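Local coordinates for protein PTS system, IIA component (Streptococcus pneumoniae serotype 4, PDB 5T3U) that probably carries a phosphoryl group in the sugar phosphotransferase system of the fucose utilization operon, acting as a IIA component of the mannose-type family, at residues G10-S15 with K58-E63; L42-M45 with N49-E52; E63-N68 with D94-V99; I72-L77 with I104-E109; S81-A86 with I98-N103. All coordinates share one frame; numbering follows the deposited sequence.

In the fold
The five contacts pack helices onto one parallel sheet. Contacts 1, 2, 3 and 5 lie on the face under helices 50-65 and 81-90, and contact 4 on the other, under helix 104-112. Helix 50-65 carries contacts 2, 1 and 3 in turn, with the centres of 2 and 3 about 20 Å apart. Contacts 1 and 3, whose centres lie about 7 Å apart, share Glu-63. Contacts 4 and 5 (centres about 9 Å apart) are tied by a probable hydrogen bond, Thr-75 OG1 to Asn-83 ND2, 2.7 Å. In this family the phosphorylated histidine usually sits at the C-terminal edge of the sheet, toward which contacts 2 and 5 lie.

Contact 1 of 5, residues G10-S15 with K58-E63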
# COMPACT_ATOMS: atom_id res chain seq x y z
N GLY A 10 18.13 -4.15 -6.15
CA GLY A 10 16.97 -5.05 -6.22
C GLY A 10 15.90 -4.65 -5.20
O GLY A 10 16.16 -3.87 -4.27
N ILE A 11 14.68 -5.15 -5.38
CA ILE A 11 13.62 -4.76 -4.47
C ILE A 11 12.88 -5.99 -4.06
O ILE A 11 12.43 -6.74 -4.90
CB ILE A 11 12.62 -3.73 -5.12
CG1 ILE A 11 13.33 -2.44 -5.57
CG2 ILE A 11 11.42 -3.38 -4.15
CD1 ILE A 11 12.44 -1.58 -6.46
N LEU A 12 12.75 -6.20 -2.76
CA LEU A 12 11.85 -7.24 -2.30
C LEU A 12 10.65 -6.59 -1.61
O LEU A 12 10.83 -5.78 -0.70
CB LEU A 12 12.55 -8.18 -1.32
CG LEU A 12 11.69 -9.26 -0.66
CD1 LEU A 12 11.10 -10.29 -1.66
CD2 LEU A 12 12.50 -9.96 0.40
N VAL A 13 9.44 -6.95 -2.04
CA VAL A 13 8.24 -6.38 -1.43
C VAL A 13 7.64 -7.51 -0.64
O VAL A 13 7.27 -8.55 -1.22
CB VAL A 13 7.18 -5.95 -2.48
CG1 VAL A 13 6.11 -5.11 -1.84
CG2 VAL A 13 7.82 -5.20 -3.63
N ALA A 14 7.51 -7.32 0.67
CA ALA A 14 7.04 -8.42 1.53
C ALA A 14 5.91 -8.00 2.45
O ALA A 14 5.93 -6.91 2.97
CB ALA A 14 8.19 -8.97 2.36
N SER A 15 4.92 -8.87 2.67
CA SER A 15 3.82 -8.53 3.56
C SER A 15 3.15 -9.78 4.09
O SER A 15 3.32 -10.87 3.53
CB SER A 15 2.78 -7.72 2.77
OG SER A 15 2.18 -8.55 1.80
N LYS A 58 14.79 -15.08 3.66
CA LYS A 58 16.24 -15.01 3.61
C LYS A 58 16.73 -15.31 2.21
O LYS A 58 17.55 -14.58 1.66
CB LYS A 58 16.87 -15.96 4.65
CG LYS A 58 18.42 -16.02 4.62
CD LYS A 58 18.94 -17.14 5.56
CE LYS A 58 20.48 -17.07 5.77
NZ LYS A 58 21.22 -17.10 4.46
N ASN A 59 16.23 -16.39 1.62
CA ASN A 59 16.57 -16.79 0.26
C ASN A 59 16.26 -15.76 -0.81
O ASN A 59 17.05 -15.57 -1.73
CB ASN A 59 15.88 -18.14 -0.09
CG ASN A 59 16.58 -19.34 0.54
OD1 ASN A 59 17.70 -19.24 1.06
ND2 ASN A 59 15.92 -20.50 0.48
N GLN A 60 15.10 -15.08 -0.71
CA GLN A 60 14.77 -13.99 -1.66
C GLN A 60 15.78 -12.84 -1.59
O GLN A 60 16.20 -12.33 -2.65
CB GLN A 60 13.35 -13.42 -1.42
CG GLN A 60 12.21 -14.41 -1.56
CD GLN A 60 11.91 -14.75 -2.99
OE1 GLN A 60 12.70 -15.43 -3.66
NE2 GLN A 60 10.73 -14.29 -3.49
N VAL A 61 16.17 -12.44 -0.39
CA VAL A 61 17.13 -11.33 -0.27
C VAL A 61 18.53 -11.74 -0.79
O VAL A 61 19.15 -11.00 -1.56
CB VAL A 61 17.24 -10.74 1.15
CG1 VAL A 61 18.36 -9.68 1.21
CG2 VAL A 61 15.93 -10.11 1.62
N ASP A 62 19.00 -12.92 -0.37
CA ASP A 62 20.30 -13.46 -0.80
C ASP A 62 20.38 -13.56 -2.32
O ASP A 62 21.36 -13.12 -2.92
CB ASP A 62 20.53 -14.87 -0.21
CG ASP A 62 20.78 -14.84 1.29
OD1 ASP A 62 21.11 -13.77 1.85
OD2 ASP A 62 20.67 -15.92 1.92
N GLU A 63 19.36 -14.12 -2.94
CA GLU A 63 19.35 -14.26 -4.39
C GLU A 63 19.30 -12.94 -5.16
O GLU A 63 19.89 -12.81 -6.23
CB GLU A 63 18.25 -15.22 -4.83
CG GLU A 63 18.62 -16.66 -4.51
CD GLU A 63 17.44 -17.60 -4.53
OE1 GLU A 63 17.42 -18.52 -3.68
OE2 GLU A 63 16.53 -17.43 -5.38
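The flat carboxamide of Gln-60 does little of the packing against Leu-12; its aliphatic root does that work. CB of Gln-60 lies 3.9 Å from CD1 of Leu-12 and about equally near CD2, so the leucine fork straddles this one methylene. A bend in the glutamine chain (chi2 -75°) turns the amide aside, so that its plane is tilted to the leucine and neither face lies flat on it. The polar atoms find partners outside: OE1 accepts from Arg-40, and NE2 makes a weak hydrogen bond to the carbonyl of Thr-41. Glutamine suits the place because one side chain supplies both a greasy stem and a polar head.

The other half of the contact is purely apolar. CD2 of Leu-12 meets CG2 of Val-61 at 3.6 Å, the two side chains crossing at about a right angle. Leu-12 reaches the helix because its CG stands anti to the backbone N (chi1 175°), directing both methyls outward from the strand. Beyond the packing surface, Lys-58 NZ and Asp-62 OD2 form a salt bridge of 2.9 Å along the outer side of the same helix.

Strand 7-16 lies between strands 39-44 and 68-75, and the alternation of its side chains sends them to the two helical layers in turn. Leu-12 points to helix 50-65, where Phe-57 and Leu-64 also touch it, whereas Ile-11 and Val-13 pack on helix 104-112; Val-61 in turn leans on Phe-90 of helix 81-90.

Contact 2 of 5, residues L42-M45 with N49-E52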
# COMPACT_ATOMS: atom_id res chain seq x y z
N LEU A 42 6.96 -11.41 -1.59
CA LEU A 42 6.71 -12.56 -0.72
C LEU A 42 5.55 -12.24 0.20
O LEU A 42 5.55 -11.20 0.85
CB LEU A 42 7.96 -12.86 0.11
CG LEU A 42 8.01 -14.17 0.90
CD1 LEU A 42 7.86 -15.38 -0.06
CD2 LEU A 42 9.36 -14.24 1.67
N GLY A 43 4.57 -13.14 0.26
CA GLY A 43 3.45 -12.99 1.18
C GLY A 43 3.43 -14.08 2.23
O GLY A 43 3.59 -15.25 1.90
N LEU A 44 3.23 -13.70 3.49
CA LEU A 44 3.02 -14.64 4.56
C LEU A 44 1.52 -14.94 4.63
O LEU A 44 0.74 -14.12 5.09
CB LEU A 44 3.56 -14.09 5.89
CG LEU A 44 3.24 -14.89 7.17
CD1 LEU A 44 3.67 -16.34 7.02
CD2 LEU A 44 3.87 -14.24 8.39
N MET A 45 1.14 -16.11 4.14
CA MET A 45 -0.25 -16.45 3.93
C MET A 45 -0.91 -16.99 5.21
O MET A 45 -0.21 -17.44 6.13
CB MET A 45 -0.38 -17.43 2.76
CG MET A 45 0.24 -16.88 1.46
SD MET A 45 -0.48 -15.27 0.97
CE MET A 45 -2.09 -15.79 0.39
N ASN A 49 3.46 -20.71 8.85
CA ASN A 49 4.15 -20.30 10.09
C ASN A 49 5.41 -19.50 9.76
O ASN A 49 5.87 -19.54 8.63
CB ASN A 49 4.48 -21.52 10.96
CG ASN A 49 5.42 -22.46 10.27
OD1 ASN A 49 6.61 -22.15 10.13
ND2 ASN A 49 4.90 -23.58 9.78
N ILE A 50 5.95 -18.79 10.74
CA ILE A 50 7.13 -17.97 10.52
C ILE A 50 8.42 -18.77 10.34
O ILE A 50 9.46 -18.19 9.99
CB ILE A 50 7.34 -16.89 11.64
CG1 ILE A 50 7.43 -17.54 13.02
CG2 ILE A 50 6.20 -15.83 11.61
CD1 ILE A 50 7.75 -16.60 14.14
N VAL A 51 8.36 -20.09 10.55
CA VAL A 51 9.56 -20.93 10.45
C VAL A 51 9.83 -21.19 8.99
O VAL A 51 10.95 -20.95 8.52
CB VAL A 51 9.45 -22.25 11.31
CG1 VAL A 51 10.56 -23.26 10.94
CG2 VAL A 51 9.46 -21.90 12.80
N GLU A 52 8.81 -21.63 8.24
CA GLU A 52 8.95 -21.78 6.78
C GLU A 52 9.15 -20.43 6.07
O GLU A 52 10.00 -20.29 5.20
CB GLU A 52 7.78 -22.57 6.17
CG GLU A 52 6.44 -21.79 6.10
CD GLU A 52 5.18 -22.69 6.02
OE1 GLU A 52 4.27 -22.58 6.88
OE2 GLU A 52 5.10 -23.52 5.08
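Leu-44 and Ile-50 touch lightly where strand 39-44 gives way, through a short loop, to helix 50-65. With CG anti to the backbone N (chi1 172°), Leu-44 spreads its two methyls toward the helix start: CD2 lies 4.3 Å from CG2 of Ile-50, and CD1 is 4.2 Å from the carbonyl O of Asn-49. Ile-50 offers its short branch. Its chi1 of 57° sends the longer CG1-CD1 arm away from the leucine, and a polyethylene glycol molecule, probably from the crystallisation liquor, lies about 4 Å from this side chain.

Asn-49 folds back over the first turn of the helix. Its CG sits between the backbone N and carbonyl carbon (chi1 63°), which brings OD1 over two amides. Val-51 N donates from 2.7 Å, in the carbonyl plane and on a lone pair, though the bond is bent; Glu-52 N donates from 2.9 Å, tilted out of that plane but straighter. Glu-52 returns the favour, OE1 accepting from Asn-49 N at 2.8 Å through its anti lone pair. Side chain to backbone in both directions makes this a capping box.

Asparagine thus serves amides that no preceding helical turn can satisfy, while the glutamate would probably interact favourably with the positive end of the helix dipole. The chemistry implies a polar helix start that caps itself, with light van der Waals packing of Leu-44 against it.

Contact 3 of 5, residues E63-N68 with D94-V99; sequences ELLDSN and DSVDIV
Leu-65 presents its isobutyl fork to the start of strand 96-100, one methyl to each of two successive residues. CD1 reaches CG2 of Val-96 at 4.0 Å, and the leucine and valine side chains cross at about a right angle, so they meet through a single pair of methyls without lying alongside one another. CD2 takes the other direction, coming 3.7 Å from OG of Ser-95 and about 4.0 Å from its CB. It is a van der Waals contact, since a methyl offers the hydroxyl no hydrogen bond.

The branching at CG splits the fork, and chi1 aims it: in Leu-65 CG stands anti to the carbonyl carbon (chi1 -70°), which carries the fork across the gap between helix and strand. Ser-95 OG lies between its own N and carbonyl carbon (chi1 61°), on the leucine's side.

The residue types fit a margin that is only partly buried. Leucine is long enough to span backbones whose nearest CA atoms, those of Leu-65 and Ser-95, are 8.4 Å apart; valine suits the strand beneath, and a small serine can adjoin the leucine just before that strand begins.

Around this corner Leu-65 also packs on Val-71 of strand 68-75 and on Leu-93, while Val-96 touches Phe-90 of helix 81-90. Strand 96-100 is outermost in the chain's own sheet, but Val-99 joins an antiparallel ladder with the second subunit, whose Lys-135 donates to the Val-96 carbonyl.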
# COMPACT_ATOMS: atom_id res chain seq x y z
N GLU A 63 19.36 -14.12 -2.94
CA GLU A 63 19.35 -14.26 -4.39
C GLU A 63 19.30 -12.94 -5.16
O GLU A 63 19.89 -12.81 -6.23
CB GLU A 63 18.25 -15.22 -4.83
CG GLU A 63 18.62 -16.66 -4.51
CD GLU A 63 17.44 -17.60 -4.53
OE1 GLU A 63 17.42 -18.52 -3.68
OE2 GLU A 63 16.53 -17.43 -5.38
N LEU A 64 18.65 -11.95 -4.58
CA LEU A 64 18.61 -10.63 -5.18
C LEU A 64 20.00 -10.02 -5.07
O LEU A 64 20.44 -9.33 -5.98
CB LEU A 64 17.50 -9.76 -4.55
CG LEU A 64 16.08 -10.01 -5.12
CD1 LEU A 64 14.98 -9.27 -4.32
CD2 LEU A 64 15.97 -9.65 -6.62
N LEU A 65 20.71 -10.29 -3.98
CA LEU A 65 22.10 -9.80 -3.83
C LEU A 65 23.12 -10.44 -4.80
O LEU A 65 24.22 -9.86 -5.02
CB LEU A 65 22.60 -9.85 -2.38
CG LEU A 65 21.99 -8.87 -1.36
CD1 LEU A 65 22.21 -9.38 0.09
CD2 LEU A 65 22.51 -7.43 -1.53
N ASP A 66 22.76 -11.57 -5.40
CA ASP A 66 23.64 -12.16 -6.42
C ASP A 66 23.66 -11.32 -7.68
O ASP A 66 24.60 -11.42 -8.45
CB ASP A 66 23.22 -13.58 -6.81
CG ASP A 66 23.36 -14.57 -5.69
OD1 ASP A 66 24.29 -14.43 -4.86
OD2 ASP A 66 22.53 -15.51 -5.63
N SER A 67 22.59 -10.52 -7.88
CA SER A 67 22.36 -9.76 -9.12
C SER A 67 22.30 -8.26 -8.94
O SER A 67 22.14 -7.53 -9.92
CB SER A 67 20.99 -10.13 -9.72
OG SER A 67 21.00 -11.44 -10.19
N ASN A 68 22.37 -7.80 -7.70
CA ASN A 68 22.23 -6.38 -7.43
C ASN A 68 23.22 -6.05 -6.35
O ASN A 68 23.44 -6.88 -5.49
CB ASN A 68 20.80 -6.06 -6.91
CG ASN A 68 19.73 -6.40 -7.90
OD1 ASN A 68 19.16 -7.49 -7.86
ND2 ASN A 68 19.47 -5.49 -8.81
N ASP A 94 24.76 -3.75 5.64
CA ASP A 94 24.54 -2.43 5.09
C ASP A 94 23.96 -2.42 3.66
O ASP A 94 23.30 -1.44 3.28
CB ASP A 94 25.82 -1.61 5.12
CG ASP A 94 26.25 -1.21 6.53
OD1 ASP A 94 25.43 -1.29 7.49
OD2 ASP A 94 27.42 -0.82 6.67
N SER A 95 24.19 -3.47 2.89
CA SER A 95 23.67 -3.54 1.52
C SER A 95 22.14 -3.79 1.49
O SER A 95 21.52 -3.76 0.43
CB SER A 95 24.35 -4.64 0.74
OG SER A 95 24.10 -5.86 1.39
N VAL A 96 21.54 -4.03 2.65
CA VAL A 96 20.09 -4.29 2.71
C VAL A 96 19.41 -3.21 3.50
O VAL A 96 19.66 -3.06 4.69
CB VAL A 96 19.76 -5.66 3.33
CG1 VAL A 96 18.24 -5.83 3.51
CG2 VAL A 96 20.34 -6.79 2.49
N ASP A 97 18.54 -2.45 2.82
CA ASP A 97 17.71 -1.48 3.51
C ASP A 97 16.31 -2.01 3.74
O ASP A 97 15.83 -2.84 2.98
CB ASP A 97 17.66 -0.16 2.73
CG ASP A 97 18.94 0.62 2.87
OD1 ASP A 97 19.31 0.91 4.03
OD2 ASP A 97 19.58 0.90 1.83
N ILE A 98 15.66 -1.50 4.79
CA ILE A 98 14.30 -1.92 5.15
C ILE A 98 13.42 -0.69 5.34
O ILE A 98 13.68 0.12 6.23
CB ILE A 98 14.26 -2.79 6.45
CG1 ILE A 98 15.26 -3.97 6.34
CG2 ILE A 98 12.80 -3.26 6.71
CD1 ILE A 98 15.51 -4.69 7.65
N VAL A 99 12.39 -0.54 4.49
CA VAL A 99 11.44 0.58 4.62
C VAL A 99 10.07 -0.02 4.84
O VAL A 99 9.60 -0.83 4.04
CB VAL A 99 11.47 1.54 3.40
CG1 VAL A 99 10.49 2.71 3.59
CG2 VAL A 99 12.87 2.10 3.18

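Contact 4 of 5, residues I72-L77 with I104-E109; sequences IVLTDL and IPLLVE
Leu-74 on the strand faces Leu-106 and Leu-107 on the helix, and its fork does all the touching. Its CB points toward helix 104-112 but comes close to neither leucine. CG, anti to the carbonyl carbon (chi1 -59°), carries the chain further and is likewise a spacer. The branches then part. CD1 meets CD1 of Leu-107 at 3.8 Å and comes about 4.2 Å from that residue's CA and CB, so it rests against the root of the side chain as well as its tip. CD2 turns to Leu-106, its carbon 3.9 Å from CD2 of that residue.

Both helix leucines have CG anti to the backbone N, yet, as neighbours on a helix, they leave it in different directions; the strand leucine crosses each obliquely and sits against both. Three leucines suit this buried site because branched, flexible chains can mesh without any polar group needing a partner. Asn-103 is the N-cap of this helix, its OD1 accepting from Leu-106 N.

The contact lies deep in the molecule, its centre about 5 Å from that of the chain, on the sheet face away from helix 50-65. Leu-107 also packs on Ile-11 and Val-13 of strand 7-16 and on Ala-27 of helix 19-31. Leu-106 touches Val-99 of strand 96-100, and Ile-123 and Ala-127 of helix 120-129, so the helix is wedged between the sheet and two other helices.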
# COMPACT_ATOMS: atom_id res chain seq x y z
N ILE A 72 16.56 -3.12 -1.38
CA ILE A 72 15.58 -2.49 -0.50
C ILE A 72 14.45 -3.49 -0.27
O ILE A 72 13.86 -4.02 -1.21
CB ILE A 72 15.08 -1.12 -1.06
CG1 ILE A 72 16.28 -0.20 -1.29
CG2 ILE A 72 14.08 -0.40 -0.06
CD1 ILE A 72 15.92 1.07 -2.00
N VAL A 73 14.22 -3.79 1.00
CA VAL A 73 13.09 -4.58 1.43
C VAL A 73 11.98 -3.60 1.81
O VAL A 73 12.18 -2.70 2.67
CB VAL A 73 13.46 -5.47 2.65
CG1 VAL A 73 12.27 -6.32 3.10
CG2 VAL A 73 14.65 -6.38 2.32
N LEU A 74 10.82 -3.75 1.18
CA LEU A 74 9.61 -3.00 1.56
C LEU A 74 8.71 -3.93 2.33
O LEU A 74 8.41 -5.04 1.87
CB LEU A 74 8.89 -2.48 0.32
CG LEU A 74 9.67 -1.55 -0.62
CD1 LEU A 74 8.74 -1.08 -1.76
CD2 LEU A 74 10.32 -0.36 0.12
N THR A 75 8.32 -3.51 3.53
CA THR A 75 7.39 -4.33 4.32
C THR A 75 6.11 -3.54 4.64
O THR A 75 6.09 -2.31 4.63
CB THR A 75 8.03 -4.82 5.62
OG1 THR A 75 8.28 -3.68 6.44
CG2 THR A 75 9.37 -5.62 5.34
N ASP A 76 5.04 -4.29 4.92
CA ASP A 76 3.71 -3.71 5.03
C ASP A 76 3.53 -2.81 6.25
O ASP A 76 2.96 -1.74 6.13
CB ASP A 76 2.60 -4.78 4.91
CG ASP A 76 2.82 -6.01 5.82
OD1 ASP A 76 3.91 -6.16 6.43
OD2 ASP A 76 1.89 -6.86 5.86
N LEU A 77 4.04 -3.25 7.41
CA LEU A 77 3.95 -2.44 8.61
C LEU A 77 4.98 -2.86 9.68
O LEU A 77 5.43 -4.01 9.72
CB LEU A 77 2.51 -2.49 9.15
CG LEU A 77 2.02 -3.68 9.96
CD1 LEU A 77 0.54 -3.47 10.34
CD2 LEU A 77 2.19 -5.03 9.27
N ILE A 104 2.02 2.76 -2.91
CA ILE A 104 2.31 2.62 -4.34
C ILE A 104 3.35 3.67 -4.79
O ILE A 104 4.30 3.33 -5.47
CB ILE A 104 1.01 2.59 -5.19
CG1 ILE A 104 0.45 1.18 -5.19
CG2 ILE A 104 1.21 3.12 -6.66
CD1 ILE A 104 1.28 0.14 -5.93
N PRO A 105 3.22 4.93 -4.34
CA PRO A 105 4.24 5.92 -4.76
C PRO A 105 5.70 5.55 -4.43
O PRO A 105 6.58 5.77 -5.28
CB PRO A 105 3.83 7.17 -3.98
CG PRO A 105 2.31 7.05 -3.90
CD PRO A 105 2.10 5.58 -3.61
N LEU A 106 5.97 5.01 -3.24
CA LEU A 106 7.30 4.49 -2.91
C LEU A 106 7.74 3.38 -3.87
O LEU A 106 8.85 3.44 -4.45
CB LEU A 106 7.35 3.96 -1.46
CG LEU A 106 8.76 3.52 -0.93
CD1 LEU A 106 9.84 4.59 -1.07
CD2 LEU A 106 8.64 3.10 0.53
N LEU A 107 6.88 2.36 -4.05
CA LEU A 107 7.25 1.21 -4.89
C LEU A 107 7.53 1.66 -6.32
O LEU A 107 8.58 1.34 -6.88
CB LEU A 107 6.19 0.09 -4.83
CG LEU A 107 6.52 -1.16 -5.69
CD1 LEU A 107 7.95 -1.74 -5.41
CD2 LEU A 107 5.44 -2.26 -5.56
N VAL A 108 6.62 2.43 -6.91
CA VAL A 108 6.83 3.00 -8.24
C VAL A 108 8.14 3.76 -8.39
O VAL A 108 8.86 3.56 -9.36
CB VAL A 108 5.65 3.93 -8.66
CG1 VAL A 108 6.01 4.73 -9.94
CG2 VAL A 108 4.40 3.09 -8.88
N GLU A 109 8.44 4.65 -7.44
CA GLU A 109 9.65 5.45 -7.52
C GLU A 109 10.92 4.59 -7.41
O GLU A 109 11.91 4.84 -8.10
CB GLU A 109 9.66 6.49 -6.39
CG GLU A 109 10.98 7.27 -6.25
CD GLU A 109 11.45 7.93 -7.56
OE1 GLU A 109 10.59 8.37 -8.37
OE2 GLU A 109 12.68 8.01 -7.78

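Contact 5 of 5, residues S81-A86 with I98-N103; sequences SPNNVA and IVTGFN
Asn-83 and Ile-98 make the tightest meeting between helix 81-90 and strand 96-100: ND2 of the asparagine lies 3.3 Å from CG2 of the isoleucine. The same nitrogen is 3.6 Å from CB of Thr-100, and the asparagine crosses that threonine at about a right angle. Its CG stands anti to the backbone N (chi1 -157°), which carries the amide down onto the strand. There ND2 donates to Thr-75 OG1, a hydroxyl that is also hydrogen-bonded to Thr-100 OG1, so the buried amide N and both hydroxyls have partners; asparagine and threonine suit the spot for this reason.

One turn further along the helix the packing is apolar. Ile-98 sends CD1 to CB of Ala-86 at 3.7 Å and to its backbone C at 3.6 Å; the small alanine lets the helix backbone itself come close.

These elements belong to the beta-alpha-beta unit of strand 68-75, helix 81-90 and strand 96-100. Helix and returning strand run nearly antiparallel, at 159°, with axes 9.9 Å apart at closest.

Elsewhere the contact thins out. Asn-84, on the helix's outer side, is exposed, and Val-85 is partly so. Past Thr-100 the chain turns away through Gly-101, whose phi of 65° suits a residue without a side chain; Phe-102 packs on Val-13 and Leu-74 instead, and Asn-103 ND2 bonds to Gly-101 O of the second subunit.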
# COMPACT_ATOMS: atom_id res chain seq x y z
N SER A 81 5.36 -9.67 10.84
CA SER A 81 6.38 -10.73 10.78
C SER A 81 7.39 -10.50 9.63
O SER A 81 8.58 -10.68 9.86
CB SER A 81 5.76 -12.13 10.68
OG SER A 81 4.99 -12.45 11.83
N PRO A 82 6.93 -10.08 8.42
CA PRO A 82 7.94 -9.73 7.40
C PRO A 82 8.96 -8.72 7.91
O PRO A 82 10.19 -8.91 7.72
CB PRO A 82 7.09 -9.13 6.24
CG PRO A 82 5.75 -9.84 6.39
CD PRO A 82 5.55 -9.92 7.89
N ASN A 83 8.50 -7.67 8.57
CA ASN A 83 9.46 -6.70 9.10
C ASN A 83 10.33 -7.27 10.21
O ASN A 83 11.51 -6.96 10.25
CB ASN A 83 8.80 -5.44 9.63
CG ASN A 83 9.75 -4.26 9.63
OD1 ASN A 83 10.23 -3.83 10.67
ND2 ASN A 83 10.05 -3.76 8.45
N ASN A 84 9.75 -8.08 11.11
CA ASN A 84 10.53 -8.67 12.21
C ASN A 84 11.68 -9.54 11.69
O ASN A 84 12.82 -9.45 12.16
CB ASN A 84 9.64 -9.52 13.14
CG ASN A 84 8.71 -8.68 14.00
OD1 ASN A 84 8.96 -7.49 14.28
ND2 ASN A 84 7.63 -9.31 14.45
N VAL A 85 11.35 -10.39 10.71
CA VAL A 85 12.30 -11.27 10.07
C VAL A 85 13.40 -10.49 9.33
O VAL A 85 14.60 -10.77 9.50
CB VAL A 85 11.55 -12.28 9.15
CG1 VAL A 85 12.49 -13.02 8.23
CG2 VAL A 85 10.76 -13.29 9.99
N ALA A 86 13.00 -9.50 8.53
CA ALA A 86 13.97 -8.69 7.78
C ALA A 86 15.02 -8.07 8.71
O ALA A 86 16.24 -8.11 8.43
CB ALA A 86 13.27 -7.61 6.98
N ILE A 98 15.66 -1.50 4.79
CA ILE A 98 14.30 -1.92 5.15
C ILE A 98 13.42 -0.69 5.34
O ILE A 98 13.68 0.12 6.23
CB ILE A 98 14.26 -2.79 6.45
CG1 ILE A 98 15.26 -3.97 6.34
CG2 ILE A 98 12.80 -3.26 6.71
CD1 ILE A 98 15.51 -4.69 7.65
N VAL A 99 12.39 -0.54 4.49
CA VAL A 99 11.44 0.58 4.62
C VAL A 99 10.07 -0.02 4.84
O VAL A 99 9.60 -0.83 4.04
CB VAL A 99 11.47 1.54 3.40
CG1 VAL A 99 10.49 2.71 3.59
CG2 VAL A 99 12.87 2.10 3.18
N THR A 100 9.43 0.33 5.95
CA THR A 100 8.14 -0.26 6.26
C THR A 100 6.97 0.70 5.93
O THR A 100 7.20 1.86 5.61
CB THR A 100 8.05 -0.81 7.72
OG1 THR A 100 6.86 -1.60 7.82
CG2 THR A 100 7.95 0.29 8.72
N GLY A 101 5.74 0.20 6.00
CA GLY A 101 4.57 1.07 5.74
C GLY A 101 4.48 1.59 4.31
O GLY A 101 3.87 2.64 4.07
N PHE A 102 5.05 0.84 3.35
CA PHE A 102 5.13 1.31 1.96
C PHE A 102 3.77 1.54 1.29
O PHE A 102 2.76 0.90 1.63
CB PHE A 102 5.98 0.36 1.09
CG PHE A 102 5.28 -0.91 0.65
CD1 PHE A 102 5.36 -2.08 1.41
CD2 PHE A 102 4.58 -0.95 -0.55
CE1 PHE A 102 4.72 -3.28 0.99
CE2 PHE A 102 3.92 -2.12 -0.96
CZ PHE A 102 4.00 -3.29 -0.19
N ASN A 103 3.78 2.40 0.28
CA ASN A 103 2.61 2.68 -0.53
C ASN A 103 2.98 2.57 -2.01
O ASN A 103 4.12 2.24 -2.35
CB ASN A 103 2.00 4.06 -0.16
CG ASN A 103 2.99 5.19 -0.30
OD1 ASN A 103 4.11 4.99 -0.80
ND2 ASN A 103 2.60 6.41 0.13